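Local coordinates for DNA ligase (Archaeoglobus fulgidus, PDB 3GDE), which probably seals nicks in double-stranded DNA during replication, recombination and repair, using ATP to activate the 5'-phosphate end, at residues A[248-253]-A[374-379]; A[242-247]-A[417-422]; A[301-306]-A[334-339]. One frame throughout, in Å; residues are numbered along the deposited sequence.

Contact 1: A[248-253]-A[374-379]; sequences AVEWKF and AKQIVT. With PO4 (phosphate ion), chain C.
Val249 and Ile377 face each other as an antiparallel hydrogen-bonded pair, Val249 N reaching Ile377 O at 2.8 Å and Ile377 N reaching Val249 O at 3.0 Å. Both are beta-branched, suited to a strand. Ile377 CG1 stands between its backbone N and carbonyl carbon (chi1 57°), which lays it 3.8 Å from Val249 CB. The other face carries Ala248, Glu250 and Gln376. Ala248 is small enough for the Gln376 amide to lie 3.9 Å away, measured from Gln376 CD to Ala248 CB. The extended Gln376 carries that amide alongside the Glu250 carboxylate, the two planes lying 7° apart, while Glu250 OE1 has its salt bridge with Lys403. Replaced by an alanine, Gln376 would lose the shaft beside Glu250 CG, probably opening a gap over Ala248 and leaving the carboxylate freer to turn. Where the strands part, a water accepts a hydrogen bond from Trp251 N (2.8 Å) and donates one to Lys375 O. Lys252, predicted to carry AMP, begins the ligase KxDG motif (motif I). Helix 382-394 packs Met388 on Val249 and Trp251, helix 354-364 sets Leu354 against Ala248 and Gln376, and strand 399-403 pairs with the far edge of 247-252.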
loop_
_atom_site.group_PDB
_atom_site.type_symbol
_atom_site.label_atom_id
_atom_site.label_comp_id
_atom_site.label_asym_id
_atom_site.label_seq_id
_atom_site.Cartn_x
_atom_site.Cartn_y
_atom_site.Cartn_z
ATOM N N ALA A 248 10.623 -27.791 -1.433
ATOM C CA ALA A 248 11.683 -26.909 -1.906
ATOM C C ALA A 248 11.991 -25.922 -0.780
ATOM O O ALA A 248 11.086 -25.261 -0.258
ATOM C CB ALA A 248 11.252 -26.183 -3.165
ATOM N N VAL A 249 13.258 -25.845 -0.387
ATOM C CA VAL A 249 13.651 -25.041 0.764
ATOM C C VAL A 249 14.710 -24.034 0.361
ATOM O O VAL A 249 15.690 -24.379 -0.291
ATOM C CB VAL A 249 14.177 -25.906 1.953
ATOM C CG1 VAL A 249 14.387 -25.042 3.197
ATOM C CG2 VAL A 249 13.218 -27.044 2.283
ATOM N N GLU A 250 14.490 -22.785 0.754
ATOM C CA GLU A 250 15.423 -21.701 0.500
ATOM C C GLU A 250 15.650 -20.941 1.800
ATOM O O GLU A 250 14.900 -21.095 2.752
ATOM C CB GLU A 250 14.858 -20.747 -0.558
ATOM C CG GLU A 250 14.676 -21.365 -1.937
ATOM C CD GLU A 250 13.527 -20.752 -2.738
ATOM O OE1 GLU A 250 12.990 -19.688 -2.345
ATOM O OE2 GLU A 250 13.155 -21.355 -3.774
ATOM N N TRP A 251 16.695 -20.128 1.830
ATOM C CA TRP A 251 16.912 -19.194 2.920
ATOM C C TRP A 251 15.804 -18.143 2.922
ATOM O O TRP A 251 15.325 -17.749 1.864
ATOM C CB TRP A 251 18.273 -18.502 2.752
ATOM C CG TRP A 251 19.465 -19.335 3.144
ATOM C CD1 TRP A 251 19.495 -20.689 3.361
ATOM C CD2 TRP A 251 20.809 -18.870 3.342
ATOM N NE1 TRP A 251 20.767 -21.089 3.696
ATOM C CE2 TRP A 251 21.594 -19.994 3.685
ATOM C CE3 TRP A 251 21.426 -17.613 3.257
ATOM C CZ2 TRP A 251 22.962 -19.898 3.956
ATOM C CZ3 TRP A 251 22.783 -17.518 3.514
ATOM C CH2 TRP A 251 23.538 -18.652 3.860
ATOM N N LYS A 252 15.377 -17.723 4.110
ATOM C CA LYS A 252 14.669 -16.463 4.244
ATOM C C LYS A 252 15.635 -15.350 4.631
ATOM O O LYS A 252 16.137 -15.319 5.760
ATOM C CB LYS A 252 13.534 -16.534 5.260
ATOM C CG LYS A 252 12.702 -15.269 5.207
ATOM C CD LYS A 252 11.485 -15.353 6.075
ATOM C CE LYS A 252 10.492 -14.275 5.695
ATOM N NZ LYS A 252 11.050 -12.917 5.895
ATOM N N PHE A 253 15.863 -14.435 3.688
ATOM C CA PHE A 253 16.808 -13.327 3.848
ATOM C C PHE A 253 16.309 -12.157 4.705
ATOM O O PHE A 253 15.131 -11.815 4.703
ATOM C CB PHE A 253 17.241 -12.802 2.472
ATOM C CG PHE A 253 17.886 -13.845 1.604
ATOM C CD1 PHE A 253 19.250 -14.119 1.718
ATOM C CD2 PHE A 253 17.131 -14.555 0.668
ATOM C CE1 PHE A 253 19.851 -15.091 0.915
ATOM C CE2 PHE A 253 17.719 -15.533 -0.139
ATOM C CZ PHE A 253 19.079 -15.802 -0.016
ATOM N N ALA A 374 18.915 -17.679 -5.153
ATOM C CA ALA A 374 18.661 -18.317 -3.874
ATOM C C ALA A 374 19.085 -19.779 -3.976
ATOM O O ALA A 374 18.728 -20.480 -4.929
ATOM C CB ALA A 374 17.187 -18.212 -3.494
ATOM N N LYS A 375 19.877 -20.221 -3.012
ATOM C CA LYS A 375 20.197 -21.622 -2.902
ATOM C C LYS A 375 18.901 -22.354 -2.565
ATOM O O LYS A 375 18.146 -21.953 -1.676
ATOM C CB LYS A 375 21.285 -21.842 -1.837
ATOM C CG LYS A 375 21.668 -23.296 -1.574
ATOM C CD LYS A 375 22.818 -23.393 -0.556
ATOM C CE LYS A 375 23.155 -24.840 -0.214
ATOM N NZ LYS A 375 23.585 -25.623 -1.413
ATOM N N GLN A 376 18.625 -23.408 -3.312
ATOM C CA GLN A 376 17.454 -24.204 -3.050
ATOM C C GLN A 376 17.842 -25.663 -2.886
ATOM O O GLN A 376 18.683 -26.175 -3.615
ATOM C CB GLN A 376 16.449 -24.040 -4.181
ATOM C CG GLN A 376 15.086 -24.615 -3.886
ATOM C CD GLN A 376 14.191 -24.574 -5.095
ATOM O OE1 GLN A 376 13.323 -23.710 -5.202
ATOM N NE2 GLN A 376 14.411 -25.489 -6.031
ATOM N N ILE A 377 17.236 -26.314 -1.905
ATOM C CA ILE A 377 17.311 -27.766 -1.779
ATOM C C ILE A 377 15.907 -28.342 -1.893
ATOM O O ILE A 377 14.921 -27.637 -1.671
ATOM C CB ILE A 377 17.997 -28.225 -0.463
ATOM C CG1 ILE A 377 17.280 -27.648 0.766
ATOM C CG2 ILE A 377 19.488 -27.861 -0.484
ATOM C CD1 ILE A 377 17.398 -28.495 2.021
ATOM N N VAL A 378 15.826 -29.606 -2.292
ATOM C CA VAL A 378 14.556 -30.325 -2.334
ATOM C C VAL A 378 14.731 -31.567 -1.462
ATOM O O VAL A 378 15.677 -32.324 -1.644
ATOM C CB VAL A 378 14.129 -30.691 -3.784
ATOM C CG1 VAL A 378 12.690 -31.178 -3.811
ATOM C CG2 VAL A 378 14.274 -29.489 -4.713
ATOM N N THR A 379 13.834 -31.766 -0.505
ATOM C CA THR A 379 14.069 -32.763 0.539
ATOM C C THR A 379 12.812 -33.153 1.305
ATOM O O THR A 379 11.845 -32.392 1.353
ATOM C CB THR A 379 15.153 -32.265 1.544
ATOM O OG1 THR A 379 15.488 -33.315 2.464
ATOM C CG2 THR A 379 14.679 -31.033 2.309
HETATM P P PO4 C . 8.314 -10.897 7.303
HETATM O O1 PO4 C . 9.823 -10.876 7.246
HETATM O O2 PO4 C . 7.783 -12.173 7.905
HETATM O O3 PO4 C . 7.846 -9.711 8.110
HETATM O O4 PO4 C . 7.786 -10.806 5.896
HETATM O O HOH W 1 18.308 -19.799 -0.374
#

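Contact 2: A[242-247]-A[417-422]; sequences REMRTA and NWLKVK. With PO4 (phosphate ion), chain C; PO4 (phosphate ion), chain B.
Met244 drives its terminal methyl into the corner where the chain turns from Asn417 into strand 419-422. Its CG lies beside the backbone N (chi1 -52°), and from there the chain runs fully extended, so that CE is what arrives. CE sits 3.3 Å from Asn417 O, a close approach for a methyl, and 3.9 Å from CD1 of Leu419, whose CB is directed toward 242-247. A long, unbranched, flexible residue suits this place: Met244 is the first to leave helical geometry after helix 237-243, and its backbone stays well back from the other segment, the nearest CA atoms, of Met244 and Asn417, being 8.5 Å apart. The same side chain also rests on Ile402 of strand 399-403, so this end of the contact is buried. Glu243 marks the looser side. It is exposed, and its carboxylate only skirts the apolar cluster, OE2 lying 4.5 Å from Leu419 CD1.

Strand 419-422 belongs to the adenylation domain, running antiparallel to 399-403 and parallel to 230-233, and Lys420-Val421-Lys422 matches the KxK motif (motif V) of nucleotidyltransferases. Residues alternate along it: Leu419 and Val421 turn to the packed side, the lysines to the other, where two phosphate ions, probably from the crystallisation liquor, are bound. Lys420 NZ donates to O2 of the chain B phosphate at 2.6 Å, and to O2 and O4 of the chain C phosphate at 3.0 and 3.1 Å. Three bonds to two anions thus hold the ammonium of Lys420, a residue predicted to bind ATP, with Arg414 close by and also donating to phosphate. Lys422 approaches through carbon, CE 3.3 Å from O2 of the chain C phosphate, while its NZ makes long, weak ion pairs with Glu398 and Glu426.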
loop_
_atom_site.group_PDB
_atom_site.type_symbol
_atom_site.label_atom_id
_atom_site.label_comp_id
_atom_site.label_asym_id
_atom_site.label_seq_id
_atom_site.Cartn_x
_atom_site.Cartn_y
_atom_site.Cartn_z
ATOM N N ARG A 242 6.250 -31.617 6.974
ATOM C CA ARG A 242 5.454 -32.843 6.976
ATOM C C ARG A 242 4.095 -32.669 6.284
ATOM O O ARG A 242 3.567 -33.630 5.705
ATOM C CB ARG A 242 5.312 -33.439 8.386
ATOM C CG ARG A 242 4.345 -32.729 9.320
ATOM C CD ARG A 242 4.087 -33.577 10.565
ATOM N NE ARG A 242 3.090 -32.967 11.447
ATOM C CZ ARG A 242 3.367 -32.362 12.603
ATOM N NH1 ARG A 242 4.617 -32.286 13.048
ATOM N NH2 ARG A 242 2.383 -31.834 13.322
ATOM N N GLU A 243 3.536 -31.453 6.340
ATOM C CA GLU A 243 2.348 -31.123 5.547
ATOM C C GLU A 243 2.695 -31.297 4.066
ATOM O O GLU A 243 2.010 -32.019 3.341
ATOM C CB GLU A 243 1.830 -29.708 5.838
ATOM C CG GLU A 243 0.599 -29.336 5.000
ATOM C CD GLU A 243 -0.095 -28.049 5.437
ATOM O OE1 GLU A 243 -1.317 -27.929 5.177
ATOM O OE2 GLU A 243 0.569 -27.159 6.026
ATOM N N MET A 244 3.761 -30.630 3.634
ATOM C CA MET A 244 4.430 -30.981 2.391
ATOM C C MET A 244 5.338 -32.143 2.749
ATOM O O MET A 244 6.058 -32.080 3.746
ATOM C CB MET A 244 5.276 -29.821 1.878
ATOM C CG MET A 244 4.538 -28.506 1.765
ATOM S SD MET A 244 5.693 -27.148 1.552
ATOM C CE MET A 244 4.612 -25.746 1.829
ATOM N N ARG A 245 5.299 -33.207 1.957
ATOM C CA ARG A 245 6.114 -34.386 2.233
ATOM C C ARG A 245 7.552 -34.111 1.785
ATOM O O ARG A 245 8.490 -34.196 2.579
ATOM C CB ARG A 245 5.529 -35.615 1.531
ATOM C CG ARG A 245 4.038 -35.874 1.822
ATOM C CD ARG A 245 3.805 -36.671 3.115
ATOM N NE ARG A 245 4.330 -38.038 3.030
ATOM C CZ ARG A 245 4.055 -39.018 3.891
ATOM N NH1 ARG A 245 3.247 -38.809 4.928
ATOM N NH2 ARG A 245 4.590 -40.220 3.712
ATOM N N THR A 246 7.704 -33.780 0.506
ATOM C CA THR A 246 8.945 -33.244 -0.035
ATOM C C THR A 246 8.732 -31.741 -0.228
ATOM O O THR A 246 7.628 -31.304 -0.567
ATOM C CB THR A 246 9.313 -33.921 -1.376
ATOM O OG1 THR A 246 9.253 -35.346 -1.227
ATOM C CG2 THR A 246 10.715 -33.538 -1.819
ATOM N N ALA A 247 9.780 -30.954 0.001
ATOM C CA ALA A 247 9.666 -29.498 -0.025
ATOM C C ALA A 247 10.874 -28.845 -0.660
ATOM O O ALA A 247 12.008 -29.294 -0.464
ATOM C CB ALA A 247 9.466 -28.959 1.385
ATOM N N ASN A 417 1.039 -22.889 0.438
ATOM C CA ASN A 417 2.024 -23.397 -0.528
ATOM C C ASN A 417 3.452 -22.896 -0.279
ATOM O O ASN A 417 4.427 -23.540 -0.672
ATOM C CB ASN A 417 1.595 -23.092 -1.965
ATOM C CG ASN A 417 0.548 -24.074 -2.494
ATOM O OD1 ASN A 417 -0.086 -23.825 -3.525
ATOM N ND2 ASN A 417 0.371 -25.192 -1.798
ATOM N N TRP A 418 3.554 -21.729 0.350
ATOM C CA TRP A 418 4.821 -21.194 0.823
ATOM C C TRP A 418 4.639 -20.976 2.307
ATOM O O TRP A 418 3.597 -20.460 2.749
ATOM C CB TRP A 418 5.136 -19.847 0.174
ATOM C CG TRP A 418 5.479 -19.849 -1.297
ATOM C CD1 TRP A 418 5.318 -20.873 -2.196
ATOM C CD2 TRP A 418 5.998 -18.735 -2.049
ATOM N NE1 TRP A 418 5.736 -20.474 -3.447
ATOM C CE2 TRP A 418 6.155 -19.169 -3.386
ATOM C CE3 TRP A 418 6.365 -17.422 -1.713
ATOM C CZ2 TRP A 418 6.663 -18.332 -4.394
ATOM C CZ3 TRP A 418 6.874 -16.594 -2.715
ATOM C CH2 TRP A 418 7.017 -17.056 -4.038
ATOM N N LEU A 419 5.647 -21.374 3.077
ATOM C CA LEU A 419 5.649 -21.129 4.521
ATOM C C LEU A 419 6.983 -20.521 4.948
ATOM O O LEU A 419 8.045 -20.972 4.511
ATOM C CB LEU A 419 5.373 -22.427 5.289
ATOM C CG LEU A 419 4.072 -23.189 4.999
ATOM C CD1 LEU A 419 4.197 -24.616 5.503
ATOM C CD2 LEU A 419 2.835 -22.520 5.607
ATOM N N LYS A 420 6.927 -19.484 5.779
ATOM C CA LYS A 420 8.134 -18.963 6.398
ATOM C C LYS A 420 8.310 -19.555 7.787
ATOM O O LYS A 420 7.377 -19.578 8.588
ATOM C CB LYS A 420 8.193 -17.415 6.432
ATOM C CG LYS A 420 6.862 -16.675 6.382
ATOM C CD LYS A 420 7.038 -15.147 6.444
ATOM C CE LYS A 420 5.968 -14.459 5.600
ATOM N NZ LYS A 420 5.703 -13.041 5.968
ATOM N N VAL A 421 9.503 -20.065 8.052
ATOM C CA VAL A 421 9.869 -20.468 9.403
ATOM C C VAL A 421 11.123 -19.710 9.817
ATOM O O VAL A 421 12.204 -19.879 9.246
ATOM C CB VAL A 421 10.018 -22.013 9.560
ATOM C CG1 VAL A 421 10.719 -22.604 8.384
ATOM C CG2 VAL A 421 10.733 -22.367 10.867
ATOM N N LYS A 422 10.952 -18.828 10.785
ATOM C CA LYS A 422 12.068 -18.055 11.282
ATOM C C LYS A 422 12.148 -18.112 12.783
ATOM O O LYS A 422 11.163 -18.416 13.453
ATOM C CB LYS A 422 12.028 -16.606 10.775
ATOM C CG LYS A 422 10.684 -15.953 10.712
ATOM C CD LYS A 422 10.732 -14.881 9.646
ATOM C CE LYS A 422 9.778 -13.756 9.945
ATOM N NZ LYS A 422 10.424 -12.540 10.472
HETATM P P PO4 C . 8.314 -10.897 7.303
HETATM O O1 PO4 C . 9.823 -10.876 7.246
HETATM O O2 PO4 C . 7.783 -12.173 7.905
HETATM O O3 PO4 C . 7.846 -9.711 8.110
HETATM O O4 PO4 C . 7.786 -10.806 5.896
HETATM P P PO4 B . 4.863 -10.237 4.111
HETATM O O1 PO4 B . 5.740 -9.764 2.969
HETATM O O2 PO4 B . 4.742 -11.733 3.995
HETATM O O3 PO4 B . 5.487 -9.898 5.446
HETATM O O4 PO4 B . 3.513 -9.587 3.997
#

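Contact 3: A[301-306]-A[334-339]; sequences EVIAVK and PLEAHF
Ile303 and Glu336 exchange backbone bonds, Ile303 N to Glu336 O at 2.9 Å and Glu336 N to Ile303 O at 3.0 Å, and Glu301 with His338 repeats this pattern further along. Pro334 ends it: Val305 N reaches Pro334 O at 3.2 Å from 45° out of the carbonyl plane. Having no NH, proline cannot return a bond to Val305 O, and a water donates to both Val305 O and Pro334 O instead. Above these bonds Glu336 CG stands between its backbone N and carbonyl carbon (chi1 49°), which carries the carboxylate across Val305, OE2 lying 3.4 Å from Val305 CG2. His338 NE2 donates weakly to Glu336 OE1 at 3.3 Å, while Ile303 CD1 comes obliquely against the imidazole.

The pairing joins two signature strands of the ligase adenylation domain: Glu301 ends the DGE sequence of motif III, and strand 335-342 carries the start of motif IIIa. On the opposite face Val302 CG1 meets Leu335 CD1 at 4.0 Å, and the small Ala304 and Ala337 leave room for such branches. Helix 313-321 covers that side, Val316 resting on Val302 and Ala304. Over the face of Ile303 and His338, Phe253 meets the His338 ring and, with His397, backs Ile303. Glu301, predicted to bind ATP, bends at chi2 (82°), its carboxylate leading away from 334-339, and its side chain touches Arg257.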
loop_
_atom_site.group_PDB
_atom_site.type_symbol
_atom_site.label_atom_id
_atom_site.label_comp_id
_atom_site.label_asym_id
_atom_site.label_seq_id
_atom_site.Cartn_x
_atom_site.Cartn_y
_atom_site.Cartn_z
ATOM N N GLU A 301 15.020 -10.929 -3.467
ATOM C CA GLU A 301 15.285 -10.215 -2.240
ATOM C C GLU A 301 16.535 -9.358 -2.411
ATOM O O GLU A 301 17.586 -9.844 -2.848
ATOM C CB GLU A 301 15.467 -11.209 -1.097
ATOM C CG GLU A 301 15.134 -10.651 0.263
ATOM C CD GLU A 301 13.648 -10.676 0.590
ATOM O OE1 GLU A 301 13.247 -9.920 1.503
ATOM O OE2 GLU A 301 12.880 -11.439 -0.026
ATOM N N VAL A 302 16.412 -8.076 -2.087
ATOM C CA VAL A 302 17.572 -7.184 -2.057
ATOM C C VAL A 302 18.090 -7.090 -0.617
ATOM O O VAL A 302 17.320 -6.828 0.319
ATOM C CB VAL A 302 17.230 -5.790 -2.631
ATOM C CG1 VAL A 302 18.366 -4.810 -2.407
ATOM C CG2 VAL A 302 16.949 -5.902 -4.111
ATOM N N ILE A 303 19.386 -7.330 -0.439
ATOM C CA ILE A 303 19.986 -7.243 0.887
ATOM C C ILE A 303 21.115 -6.219 0.912
ATOM O O ILE A 303 21.805 -6.011 -0.091
ATOM C CB ILE A 303 20.462 -8.630 1.440
ATOM C CG1 ILE A 303 21.638 -9.182 0.620
ATOM C CG2 ILE A 303 19.297 -9.624 1.523
ATOM C CD1 ILE A 303 22.146 -10.537 1.070
ATOM N N ALA A 304 21.283 -5.565 2.054
ATOM C CA ALA A 304 22.380 -4.630 2.239
ATOM C C ALA A 304 23.587 -5.403 2.745
ATOM O O ALA A 304 23.466 -6.211 3.660
ATOM C CB ALA A 304 21.989 -3.531 3.211
ATOM N N VAL A 305 24.742 -5.179 2.120
ATOM C CA VAL A 305 26.005 -5.798 2.548
ATOM C C VAL A 305 27.088 -4.733 2.749
ATOM O O VAL A 305 27.041 -3.668 2.138
ATOM C CB VAL A 305 26.495 -6.906 1.571
ATOM C CG1 VAL A 305 25.473 -8.035 1.479
ATOM C CG2 VAL A 305 26.789 -6.338 0.194
ATOM N N LYS A 306 28.047 -5.013 3.625
ATOM C CA LYS A 306 29.125 -4.062 3.897
ATOM C C LYS A 306 30.394 -4.799 4.330
ATOM O O LYS A 306 30.392 -5.537 5.324
ATOM C CB LYS A 306 28.684 -3.017 4.934
ATOM C CG LYS A 306 29.626 -1.814 5.093
ATOM C CD LYS A 306 29.527 -0.816 3.942
ATOM C CE LYS A 306 30.044 0.561 4.371
ATOM N NZ LYS A 306 30.137 1.545 3.243
ATOM N N PRO A 334 26.034 -0.425 0.074
ATOM C CA PRO A 334 26.076 -1.387 -1.030
ATOM C C PRO A 334 24.953 -2.426 -0.947
ATOM O O PRO A 334 24.449 -2.713 0.143
ATOM C CB PRO A 334 27.439 -2.072 -0.848
ATOM C CG PRO A 334 28.259 -1.074 -0.075
ATOM C CD PRO A 334 27.266 -0.484 0.883
ATOM N N LEU A 335 24.569 -2.976 -2.096
ATOM C CA LEU A 335 23.482 -3.943 -2.152
ATOM C C LEU A 335 23.817 -5.135 -3.027
ATOM O O LEU A 335 24.658 -5.044 -3.923
ATOM C CB LEU A 335 22.204 -3.292 -2.687
ATOM C CG LEU A 335 21.623 -2.051 -2.010
ATOM C CD1 LEU A 335 20.529 -1.445 -2.888
ATOM C CD2 LEU A 335 21.099 -2.360 -0.622
ATOM N N GLU A 336 23.151 -6.257 -2.756
ATOM C CA GLU A 336 23.095 -7.360 -3.707
ATOM C C GLU A 336 21.694 -7.947 -3.767
ATOM O O GLU A 336 20.896 -7.756 -2.848
ATOM C CB GLU A 336 24.151 -8.425 -3.424
ATOM C CG GLU A 336 24.233 -8.886 -2.001
ATOM C CD GLU A 336 25.488 -9.677 -1.740
ATOM O OE1 GLU A 336 25.375 -10.880 -1.441
ATOM O OE2 GLU A 336 26.588 -9.098 -1.847
ATOM N N ALA A 337 21.402 -8.637 -4.868
ATOM C CA ALA A 337 20.074 -9.177 -5.120
ATOM C C ALA A 337 20.129 -10.691 -5.235
ATOM O O ALA A 337 21.023 -11.237 -5.877
ATOM C CB ALA A 337 19.473 -8.564 -6.382
ATOM N N HIS A 338 19.170 -11.349 -4.587
ATOM C CA HIS A 338 19.027 -12.799 -4.623
ATOM C C HIS A 338 17.651 -13.143 -5.158
ATOM O O HIS A 338 16.635 -12.849 -4.525
ATOM C CB HIS A 338 19.218 -13.404 -3.233
ATOM C CG HIS A 338 20.565 -13.133 -2.637
ATOM N ND1 HIS A 338 21.479 -14.132 -2.383
ATOM C CD2 HIS A 338 21.158 -11.976 -2.258
ATOM C CE1 HIS A 338 22.572 -13.604 -1.863
ATOM N NE2 HIS A 338 22.405 -12.297 -1.786
ATOM N N PHE A 339 17.628 -13.762 -6.330
ATOM C CA PHE A 339 16.392 -14.113 -6.991
ATOM C C PHE A 339 15.964 -15.531 -6.649
ATOM O O PHE A 339 16.802 -16.425 -6.534
ATOM C CB PHE A 339 16.519 -13.892 -8.506
ATOM C CG PHE A 339 16.721 -12.451 -8.876
ATOM C CD1 PHE A 339 15.677 -11.535 -8.752
ATOM C CD2 PHE A 339 17.965 -11.994 -9.331
ATOM C CE1 PHE A 339 15.865 -10.190 -9.080
ATOM C CE2 PHE A 339 18.158 -10.645 -9.673
ATOM C CZ PHE A 339 17.101 -9.745 -9.541
HETATM O O HOH W 2 24.961 -2.148 2.661
#

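How the contacts relate
All three contacts lie in the adenylation domain, and each contributes a residue predicted to act in the nucleotide site: Glu250 and Lys252, Lys420, and Glu301. Contacts 1 and 2 are adjacent, their centres about 11 Å apart: a probable hydrogen bond from Ala247 N to Thr379 O (2.9 Å) continues the strand pairing, and Lys252 NZ, 2.7 Å from O1 of the chain C phosphate, shares that ion with Lys420. Contact 3 has its centre about 17 Å from that of contact 1 and joins it through Ala374 N and Phe339 O, a probable hydrogen bond of 2.8 Å, and through Phe253, which packs on Glu301 and His338. Contacts 2 and 3 do not touch, with nearest atoms about 8 Å apart, yet Trp418 and Glu301 both approach Arg257 and Phe340.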